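PDB 6V72: beta-lactamase II from Erythrobacter litoralis, which probably hydrolyses beta-lactam antibiotics to substituted beta-amino acids, as a zinc-dependent enzyme of the class B metallo-beta-lactamases. Local coordinates for residues Leu158-Thr166 and Ala200-Asn211; Met185-Leu194 and Lys233-Ala242. One frame throughout, in Å; residues are numbered along the deposited sequence.

Contact 1 of 2, residues Leu158-Thr166 and Ala200-Asn211; sequences LYYPGGAHT and ADTAAYAQSVRN
Ala164 points its small methyl onto one face of the Tyr205 ring: CB fits over the centre, 3.7 Å from the ring centroid and almost on the normal, a CH-pi contact. At the edge of the same ring, in its plane, a water gives a proton to Tyr205 OH and also meets His165 ND1. The hydroxyl is held as well by Met185 O. The Tyr159 ring stands nearly perpendicular (88°) to the amide of Asn211, with Tyr159 OH 3.4 Å from Asn211 CB. That amide donates through ND2 to Pro161 O (2.9 Å, 175° at the hydrogen), the acceptor lying in the amide plane, while Gln207 NE2 donates to OD1. Between these points Ser208 OG, turned beside its own backbone N (chi1 -58°), gives a 2.7 Å bond to Gly163 O from above the carbonyl plane. Glycine suits both positions here: Gly162 has a positive phi and packs tightly on Ser208 OG, and Gly163 lies close against Asp201. Asp201 N donates to Ala164 O, and Asp201 OD1 receives Ala204 N in an Asx motif. This glycine-containing loop after strand 157-159 carries His165, a zinc ligand of the metallo-beta-lactamase active site in another structure of this protein; the metal is absent here.

Contact 2 of 2, residues Met185-Leu194 and Lys233-Ala242; sequences MIKAGDASNL and KAIERTLDLA. With CA (calcium ion), chain B.
The loop that follows the zinc-site residue Cys184 folds over one side of the C-terminal helix 233-243, bending through a type I turn at Ala188-Ala191. Gly189 lies with its CA 3.8 Å from that of Ala234; having no side chain, it lets the two backbones come this close beside the Lys233 chain. Arg237 reaches over this turn, its chain bent at chi2 and chi3 (61° and 53°) so that the guanidinium covers Gly189 O, which lies 3.4 Å above its plane. At the edge, NH2 donates to Ala191 O (2.9 Å, 160° at the hydrogen). Thr238 serves both backbones: OG1 accepts from Lys187 N at 2.9 Å and donates to Ala234 O at 2.7 Å, reaching that carbonyl from the face opposite Thr238 N. Its methyl CG2 meets Leu194 CD2. Leu194 and Leu241 lie alongside one another, running in opposite senses, with CG of the first 3.8 Å from CB of the second, and Ile186 CG2 touches Ala234 CB. Farther round the helix, Asp240 OD1 binds a calcium ion at 2.3 Å, a site shared with Glu243. Helix 205-215 packs on Thr238 and Ala242, Ile222 of strand 221-223 packs on Ile186, and Phe46 of the second subunit packs on Arg237 and Leu241.

Followed from the N terminus, the end of strand 157-159 runs into the loop to Thr166, and the chain passes strands 171-174 and 179-181 before entering the loop 185-194. Contact 1 closes the loop of 33 residues that ends where 200-211 leads into helix 205-215; contact 2 closes one of 38 residues, from 185-194 past that helix and strand 221-223 to helix 233-243. The two loops therefore cross, their segments alternating along the sequence. They also touch: Ala206 CA lies 3.6 Å from Ala242 CB, where the two helices meet. Together the contacts join both helices to the loops bearing His165 and following Cys184.

Contact 1 of 2, residues Leu158-Thr166 and Ala200-Asn211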
loop_
_atom_site.group_PDB
_atom_site.type_symbol
_atom_site.label_atom_id
_atom_site.label_comp_id
_atom_site.label_asym_id
_atom_site.label_seq_id
_atom_site.Cartn_x
_atom_site.Cartn_y
_atom_site.Cartn_z
ATOM N N LEU A 158 -10.170 -22.809 -12.934
ATOM C CA LEU A 158 -10.450 -21.435 -12.521
ATOM C C LEU A 158 -11.240 -21.412 -11.218
ATOM O O LEU A 158 -12.254 -22.106 -11.099
ATOM C CB LEU A 158 -11.269 -20.726 -13.593
ATOM C CG LEU A 158 -10.568 -20.167 -14.814
ATOM C CD1 LEU A 158 -9.530 -21.076 -15.375
ATOM C CD2 LEU A 158 -11.663 -19.886 -15.826
ATOM N N TYR A 159 -10.802 -20.585 -10.268
ATOM C CA TYR A 159 -11.383 -20.554 -8.932
ATOM C C TYR A 159 -11.579 -19.112 -8.478
ATOM O O TYR A 159 -10.625 -18.322 -8.468
ATOM C CB TYR A 159 -10.477 -21.295 -7.932
ATOM C CG TYR A 159 -11.084 -21.342 -6.550
ATOM C CD1 TYR A 159 -12.184 -22.144 -6.281
ATOM C CD2 TYR A 159 -10.562 -20.571 -5.512
ATOM C CE1 TYR A 159 -12.745 -22.177 -5.018
ATOM C CE2 TYR A 159 -11.108 -20.593 -4.261
ATOM C CZ TYR A 159 -12.197 -21.394 -4.005
ATOM O OH TYR A 159 -12.742 -21.418 -2.722
ATOM N N TYR A 160 -12.807 -18.783 -8.078
ATOM C CA TYR A 160 -13.103 -17.470 -7.513
ATOM C C TYR A 160 -13.090 -17.609 -6.003
ATOM O O TYR A 160 -13.976 -18.283 -5.452
ATOM C CB TYR A 160 -14.472 -16.961 -7.983
ATOM C CG TYR A 160 -14.887 -15.693 -7.276
ATOM C CD1 TYR A 160 -14.040 -14.583 -7.234
ATOM C CD2 TYR A 160 -16.110 -15.609 -6.629
ATOM C CE1 TYR A 160 -14.412 -13.431 -6.587
ATOM C CE2 TYR A 160 -16.483 -14.449 -5.969
ATOM C CZ TYR A 160 -15.624 -13.363 -5.951
ATOM O OH TYR A 160 -15.983 -12.195 -5.292
ATOM N N PRO A 161 -12.115 -17.019 -5.293
ATOM C CA PRO A 161 -12.006 -17.236 -3.844
ATOM C C PRO A 161 -12.832 -16.281 -3.009
ATOM O O PRO A 161 -12.918 -16.480 -1.791
ATOM C CB PRO A 161 -10.513 -17.001 -3.585
ATOM C CG PRO A 161 -10.160 -15.867 -4.566
ATOM C CD PRO A 161 -10.964 -16.261 -5.833
ATOM N N GLY A 162 -13.425 -15.258 -3.608
ATOM C CA GLY A 162 -14.024 -14.167 -2.868
ATOM C C GLY A 162 -13.214 -12.896 -3.028
ATOM O O GLY A 162 -12.121 -12.883 -3.598
ATOM N N GLY A 163 -13.758 -11.814 -2.473
ATOM C CA GLY A 163 -13.103 -10.520 -2.591
ATOM C C GLY A 163 -11.792 -10.463 -1.823
ATOM O O GLY A 163 -11.651 -11.025 -0.735
ATOM N N ALA A 164 -10.827 -9.751 -2.385
ATOM C CA ALA A 164 -9.553 -9.593 -1.694
ATOM C C ALA A 164 -8.862 -8.352 -2.246
ATOM O O ALA A 164 -9.224 -7.238 -1.873
ATOM C CB ALA A 164 -8.695 -10.849 -1.844
ATOM N N HIS A 165 -7.910 -8.523 -3.166
ATOM C CA HIS A 165 -7.252 -7.356 -3.750
ATOM C C HIS A 165 -8.255 -6.503 -4.521
ATOM O O HIS A 165 -8.195 -5.256 -4.496
ATOM C CB HIS A 165 -6.103 -7.803 -4.647
ATOM C CG HIS A 165 -5.423 -6.686 -5.375
ATOM N ND1 HIS A 165 -4.391 -5.961 -4.822
ATOM C CD2 HIS A 165 -5.607 -6.190 -6.623
ATOM C CE1 HIS A 165 -3.978 -5.053 -5.691
ATOM N NE2 HIS A 165 -4.702 -5.169 -6.792
ATOM N N THR A 166 -9.192 -7.160 -5.200
ATOM C CA THR A 166 -10.392 -6.550 -5.749
ATOM C C THR A 166 -11.580 -7.437 -5.417
ATOM O O THR A 166 -11.425 -8.587 -5.019
ATOM C CB THR A 166 -10.305 -6.359 -7.266
ATOM O OG1 THR A 166 -10.187 -7.647 -7.890
ATOM C CG2 THR A 166 -9.118 -5.514 -7.628
ATOM N N ALA A 200 -9.701 -2.850 -2.477
ATOM C CA ALA A 200 -9.730 -4.153 -1.832
ATOM C C ALA A 200 -11.004 -4.351 -1.025
ATOM O O ALA A 200 -11.608 -3.399 -0.513
ATOM C CB ALA A 200 -8.528 -4.311 -0.900
ATOM N N ASP A 201 -11.392 -5.619 -0.882
ATOM C CA ASP A 201 -12.377 -6.014 0.118
ATOM C C ASP A 201 -11.595 -6.442 1.353
ATOM O O ASP A 201 -11.207 -7.601 1.498
ATOM C CB ASP A 201 -13.264 -7.120 -0.428
ATOM C CG ASP A 201 -14.383 -7.495 0.519
ATOM O OD1 ASP A 201 -14.260 -7.266 1.748
ATOM O OD2 ASP A 201 -15.375 -8.058 0.029
ATOM N N THR A 202 -11.336 -5.491 2.250
ATOM C CA THR A 202 -10.399 -5.768 3.335
ATOM C C THR A 202 -10.982 -6.744 4.346
ATOM O O THR A 202 -10.240 -7.523 4.955
ATOM C CB THR A 202 -9.965 -4.469 4.015
ATOM O OG1 THR A 202 -11.118 -3.748 4.455
ATOM C CG2 THR A 202 -9.156 -3.595 3.037
ATOM N N ALA A 203 -12.297 -6.737 4.531
ATOM C CA ALA A 203 -12.886 -7.635 5.514
ATOM C C ALA A 203 -12.845 -9.078 5.042
ATOM O O ALA A 203 -12.701 -9.991 5.866
ATOM C CB ALA A 203 -14.323 -7.226 5.815
ATOM N N ALA A 204 -12.950 -9.304 3.725
ATOM C CA ALA A 204 -13.032 -10.649 3.174
ATOM C C ALA A 204 -11.675 -11.224 2.815
ATOM O O ALA A 204 -11.573 -12.442 2.627
ATOM C CB ALA A 204 -13.919 -10.669 1.922
ATOM N N TYR A 205 -10.638 -10.377 2.773
ATOM C CA TYR A 205 -9.359 -10.765 2.175
ATOM C C TYR A 205 -8.810 -12.038 2.808
ATOM O O TYR A 205 -8.416 -12.979 2.103
ATOM C CB TYR A 205 -8.368 -9.605 2.312
ATOM C CG TYR A 205 -7.230 -9.552 1.309
ATOM C CD1 TYR A 205 -6.398 -10.646 1.085
ATOM C CD2 TYR A 205 -6.963 -8.374 0.621
ATOM C CE1 TYR A 205 -5.343 -10.566 0.198
ATOM C CE2 TYR A 205 -5.933 -8.285 -0.277
ATOM C CZ TYR A 205 -5.129 -9.381 -0.499
ATOM O OH TYR A 205 -4.091 -9.257 -1.410
ATOM N N ALA A 206 -8.778 -12.105 4.139
ATOM C CA ALA A 206 -8.161 -13.266 4.766
ATOM C C ALA A 206 -8.911 -14.558 4.441
ATOM O O ALA A 206 -8.285 -15.579 4.131
ATOM C CB ALA A 206 -8.089 -13.059 6.285
ATOM N N GLN A 207 -10.247 -14.542 4.501
ATOM C CA GLN A 207 -10.978 -15.758 4.173
ATOM C C GLN A 207 -10.804 -16.126 2.706
ATOM O O GLN A 207 -10.731 -17.308 2.368
ATOM C CB GLN A 207 -12.463 -15.611 4.503
ATOM C CG GLN A 207 -13.247 -16.902 4.304
ATOM C CD GLN A 207 -12.698 -18.053 5.152
ATOM O OE1 GLN A 207 -12.383 -17.889 6.350
ATOM N NE2 GLN A 207 -12.580 -19.217 4.542
ATOM N N SER A 208 -10.741 -15.134 1.816
ATOM C CA SER A 208 -10.512 -15.460 0.410
ATOM C C SER A 208 -9.156 -16.113 0.212
ATOM O O SER A 208 -9.019 -17.040 -0.595
ATOM C CB SER A 208 -10.652 -14.208 -0.455
ATOM O OG SER A 208 -11.952 -13.630 -0.272
ATOM N N VAL A 209 -8.140 -15.672 0.949
ATOM C CA VAL A 209 -6.852 -16.354 0.851
ATOM C C VAL A 209 -6.965 -17.785 1.380
ATOM O O VAL A 209 -6.418 -18.719 0.789
ATOM C CB VAL A 209 -5.757 -15.554 1.588
ATOM C CG1 VAL A 209 -4.434 -16.331 1.631
ATOM C CG2 VAL A 209 -5.528 -14.227 0.902
ATOM N N ARG A 210 -7.692 -17.987 2.487
ATOM C CA ARG A 210 -7.880 -19.347 2.979
ATOM C C ARG A 210 -8.595 -20.201 1.951
ATOM O O ARG A 210 -8.304 -21.397 1.815
ATOM C CB ARG A 210 -8.689 -19.347 4.274
ATOM C CG ARG A 210 -8.021 -18.640 5.456
ATOM C CD ARG A 210 -8.840 -18.879 6.740
ATOM N NE ARG A 210 -8.325 -18.021 7.803
ATOM C CZ ARG A 210 -8.882 -16.878 8.193
ATOM N NH1 ARG A 210 -10.041 -16.476 7.673
ATOM N NH2 ARG A 210 -8.281 -16.140 9.120
ATOM N N ASN A 211 -9.585 -19.617 1.259
ATOM C CA ASN A 211 -10.328 -20.357 0.240
ATOM C C ASN A 211 -9.409 -20.790 -0.901
ATOM O O ASN A 211 -9.473 -21.929 -1.361
ATOM C CB ASN A 211 -11.462 -19.488 -0.299
ATOM C CG ASN A 211 -12.568 -19.261 0.732
ATOM O OD1 ASN A 211 -12.688 -20.003 1.718
ATOM N ND2 ASN A 211 -13.394 -18.260 0.490
HETATM O O HOH W 1 -3.403 -6.770 -2.477
#

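Contact 2 of 2, residues Met185-Leu194 and Lys233-Ala242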
loop_
_atom_site.group_PDB
_atom_site.type_symbol
_atom_site.label_atom_id
_atom_site.label_comp_id
_atom_site.label_asym_id
_atom_site.label_seq_id
_atom_site.Cartn_x
_atom_site.Cartn_y
_atom_site.Cartn_z
HETATM N N MSE A 185 -3.756 -11.170 -5.708
HETATM C CA MSE A 185 -4.184 -11.374 -4.348
HETATM C C MSE A 185 -3.048 -11.891 -3.461
HETATM O O MSE A 185 -2.979 -11.563 -2.277
HETATM C CB MSE A 185 -5.356 -12.334 -4.366
HETATM C CG MSE A 185 -5.755 -12.915 -3.066
HETATM SE SE MSE A 185 -7.272 -14.036 -3.528
HETATM C CE MSE A 185 -7.408 -13.699 -5.443
ATOM N N ILE A 186 -2.155 -12.693 -4.048
ATOM C CA ILE A 186 -1.076 -13.349 -3.316
ATOM C C ILE A 186 0.189 -12.528 -3.480
ATOM O O ILE A 186 0.527 -12.097 -4.602
ATOM C CB ILE A 186 -0.876 -14.797 -3.808
ATOM C CG1 ILE A 186 -2.159 -15.607 -3.589
ATOM C CG2 ILE A 186 0.310 -15.484 -3.099
ATOM C CD1 ILE A 186 -2.535 -15.809 -2.106
ATOM N N LYS A 187 0.862 -12.279 -2.358
ATOM C CA LYS A 187 2.106 -11.531 -2.279
ATOM C C LYS A 187 3.227 -12.446 -1.820
ATOM O O LYS A 187 2.997 -13.572 -1.369
ATOM C CB LYS A 187 1.994 -10.368 -1.290
ATOM C CG LYS A 187 0.819 -9.469 -1.468
ATOM C CD LYS A 187 0.647 -8.993 -2.887
ATOM C CE LYS A 187 -0.379 -7.896 -2.881
ATOM N NZ LYS A 187 -0.891 -7.590 -4.230
ATOM N N ALA A 188 4.439 -11.901 -1.847
ATOM C CA ALA A 188 5.627 -12.717 -1.630
ATOM C C ALA A 188 5.703 -13.193 -0.185
ATOM O O ALA A 188 5.158 -12.566 0.725
ATOM C CB ALA A 188 6.887 -11.925 -1.979
ATOM N N GLY A 189 6.394 -14.322 0.008
ATOM C CA GLY A 189 6.591 -14.898 1.332
ATOM C C GLY A 189 7.333 -14.016 2.307
ATOM O O GLY A 189 7.297 -14.276 3.521
ATOM N N ASP A 190 8.012 -12.982 1.817
ATOM C CA ASP A 190 8.710 -12.044 2.681
ATOM C C ASP A 190 8.101 -10.652 2.604
ATOM O O ASP A 190 8.718 -9.680 3.049
ATOM C CB ASP A 190 10.205 -12.017 2.359
ATOM C CG ASP A 190 10.515 -11.488 0.961
ATOM O OD1 ASP A 190 9.590 -11.254 0.154
ATOM O OD2 ASP A 190 11.727 -11.312 0.662
ATOM N N ALA A 191 6.890 -10.546 2.055
ATOM C CA ALA A 191 6.218 -9.264 1.960
ATOM C C ALA A 191 5.895 -8.706 3.340
ATOM O O ALA A 191 5.622 -9.443 4.302
ATOM C CB ALA A 191 4.930 -9.406 1.156
ATOM N N SER A 192 5.898 -7.384 3.431
ATOM C CA SER A 192 5.512 -6.716 4.667
ATOM C C SER A 192 4.220 -5.938 4.530
ATOM O O SER A 192 3.771 -5.343 5.510
ATOM C CB SER A 192 6.630 -5.784 5.153
ATOM O OG SER A 192 6.993 -4.850 4.149
ATOM N N ASN A 193 3.596 -5.942 3.355
ATOM C CA ASN A 193 2.298 -5.306 3.201
ATOM C C ASN A 193 1.622 -5.911 1.978
ATOM O O ASN A 193 2.237 -6.672 1.224
ATOM C CB ASN A 193 2.434 -3.781 3.100
ATOM C CG ASN A 193 3.171 -3.348 1.871
ATOM O OD1 ASN A 193 2.688 -3.530 0.755
ATOM N ND2 ASN A 193 4.349 -2.749 2.059
ATOM N N LEU A 194 0.339 -5.575 1.798
ATOM C CA LEU A 194 -0.470 -6.102 0.708
ATOM C C LEU A 194 -0.565 -5.130 -0.454
ATOM O O LEU A 194 -1.455 -5.268 -1.302
ATOM C CB LEU A 194 -1.870 -6.464 1.205
ATOM C CG LEU A 194 -1.899 -7.637 2.182
ATOM C CD1 LEU A 194 -3.274 -7.771 2.817
ATOM C CD2 LEU A 194 -1.486 -8.924 1.475
ATOM N N LYS A 233 4.874 -20.490 1.413
ATOM C CA LYS A 233 5.088 -19.356 2.308
ATOM C C LYS A 233 4.428 -18.085 1.786
ATOM O O LYS A 233 4.010 -17.240 2.581
ATOM C CB LYS A 233 6.582 -19.114 2.535
ATOM C CG LYS A 233 6.836 -18.173 3.722
ATOM C CD LYS A 233 8.278 -17.718 3.827
ATOM C CE LYS A 233 8.579 -17.216 5.234
ATOM N NZ LYS A 233 10.023 -16.904 5.417
ATOM N N ALA A 234 4.299 -17.931 0.461
ATOM C CA ALA A 234 3.600 -16.765 -0.072
ATOM C C ALA A 234 2.152 -16.733 0.395
ATOM O O ALA A 234 1.622 -15.664 0.724
ATOM C CB ALA A 234 3.651 -16.770 -1.609
ATOM N N ILE A 235 1.498 -17.900 0.444
ATOM C CA ILE A 235 0.133 -17.961 0.963
ATOM C C ILE A 235 0.121 -17.641 2.449
ATOM O O ILE A 235 -0.730 -16.881 2.932
ATOM C CB ILE A 235 -0.482 -19.346 0.702
ATOM C CG1 ILE A 235 -0.548 -19.648 -0.794
ATOM C CG2 ILE A 235 -1.858 -19.441 1.320
ATOM C CD1 ILE A 235 -1.043 -21.080 -1.068
ATOM N N GLU A 236 1.054 -18.237 3.198
ATOM C CA GLU A 236 1.099 -18.044 4.647
ATOM C C GLU A 236 1.292 -16.578 5.005
ATOM O O GLU A 236 0.606 -16.049 5.891
ATOM C CB GLU A 236 2.220 -18.888 5.250
ATOM C CG GLU A 236 2.397 -18.697 6.751
ATOM C CD GLU A 236 3.682 -19.318 7.282
ATOM O OE1 GLU A 236 3.850 -20.551 7.154
ATOM O OE2 GLU A 236 4.531 -18.568 7.822
ATOM N N ARG A 237 2.235 -15.909 4.333
ATOM C CA ARG A 237 2.477 -14.508 4.632
ATOM C C ARG A 237 1.306 -13.649 4.198
ATOM O O ARG A 237 0.901 -12.750 4.935
ATOM C CB ARG A 237 3.771 -14.023 3.973
ATOM C CG ARG A 237 4.044 -12.538 4.142
ATOM C CD ARG A 237 4.191 -12.111 5.603
ATOM N NE ARG A 237 5.174 -12.891 6.347
ATOM C CZ ARG A 237 6.478 -12.607 6.398
ATOM N NH1 ARG A 237 7.310 -13.374 7.113
ATOM N NH2 ARG A 237 6.963 -11.559 5.726
ATOM N N THR A 238 0.768 -13.882 2.992
ATOM C CA THR A 238 -0.379 -13.096 2.554
ATOM C C THR A 238 -1.537 -13.221 3.539
ATOM O O THR A 238 -2.172 -12.220 3.887
ATOM C CB THR A 238 -0.822 -13.522 1.150
ATOM O OG1 THR A 238 0.290 -13.349 0.252
ATOM C CG2 THR A 238 -2.034 -12.663 0.696
ATOM N N LEU A 239 -1.812 -14.444 4.000
ATOM C CA LEU A 239 -2.871 -14.673 4.977
ATOM C C LEU A 239 -2.596 -13.912 6.271
ATOM O O LEU A 239 -3.488 -13.253 6.824
ATOM C CB LEU A 239 -2.977 -16.176 5.263
ATOM C CG LEU A 239 -4.077 -16.579 6.233
ATOM C CD1 LEU A 239 -5.438 -15.958 5.836
ATOM C CD2 LEU A 239 -4.154 -18.085 6.285
ATOM N N ASP A 240 -1.361 -13.993 6.769
ATOM C CA ASP A 240 -1.033 -13.271 7.997
ATOM C C ASP A 240 -1.274 -11.772 7.827
ATOM O O ASP A 240 -1.829 -11.111 8.719
ATOM C CB ASP A 240 0.424 -13.512 8.383
ATOM C CG ASP A 240 0.610 -14.643 9.407
ATOM O OD1 ASP A 240 -0.325 -14.937 10.200
ATOM O OD2 ASP A 240 1.721 -15.216 9.435
ATOM N N LEU A 241 -0.843 -11.208 6.696
ATOM C CA LEU A 241 -1.062 -9.781 6.473
ATOM C C LEU A 241 -2.549 -9.465 6.391
ATOM O O LEU A 241 -3.011 -8.450 6.930
ATOM C CB LEU A 241 -0.361 -9.327 5.190
ATOM C CG LEU A 241 1.160 -9.354 5.232
ATOM C CD1 LEU A 241 1.715 -9.127 3.825
ATOM C CD2 LEU A 241 1.674 -8.285 6.214
ATOM N N ALA A 242 -3.309 -10.318 5.696
ATOM C CA ALA A 242 -4.741 -10.078 5.535
ATOM C C ALA A 242 -5.479 -10.173 6.865
ATOM O O ALA A 242 -6.484 -9.472 7.065
ATOM C CB ALA A 242 -5.320 -11.072 4.521
HETATM CA CA CA B . -1.934 -14.465 11.822
HETATM O O HOH W 2 -1.710 -12.139 11.188
#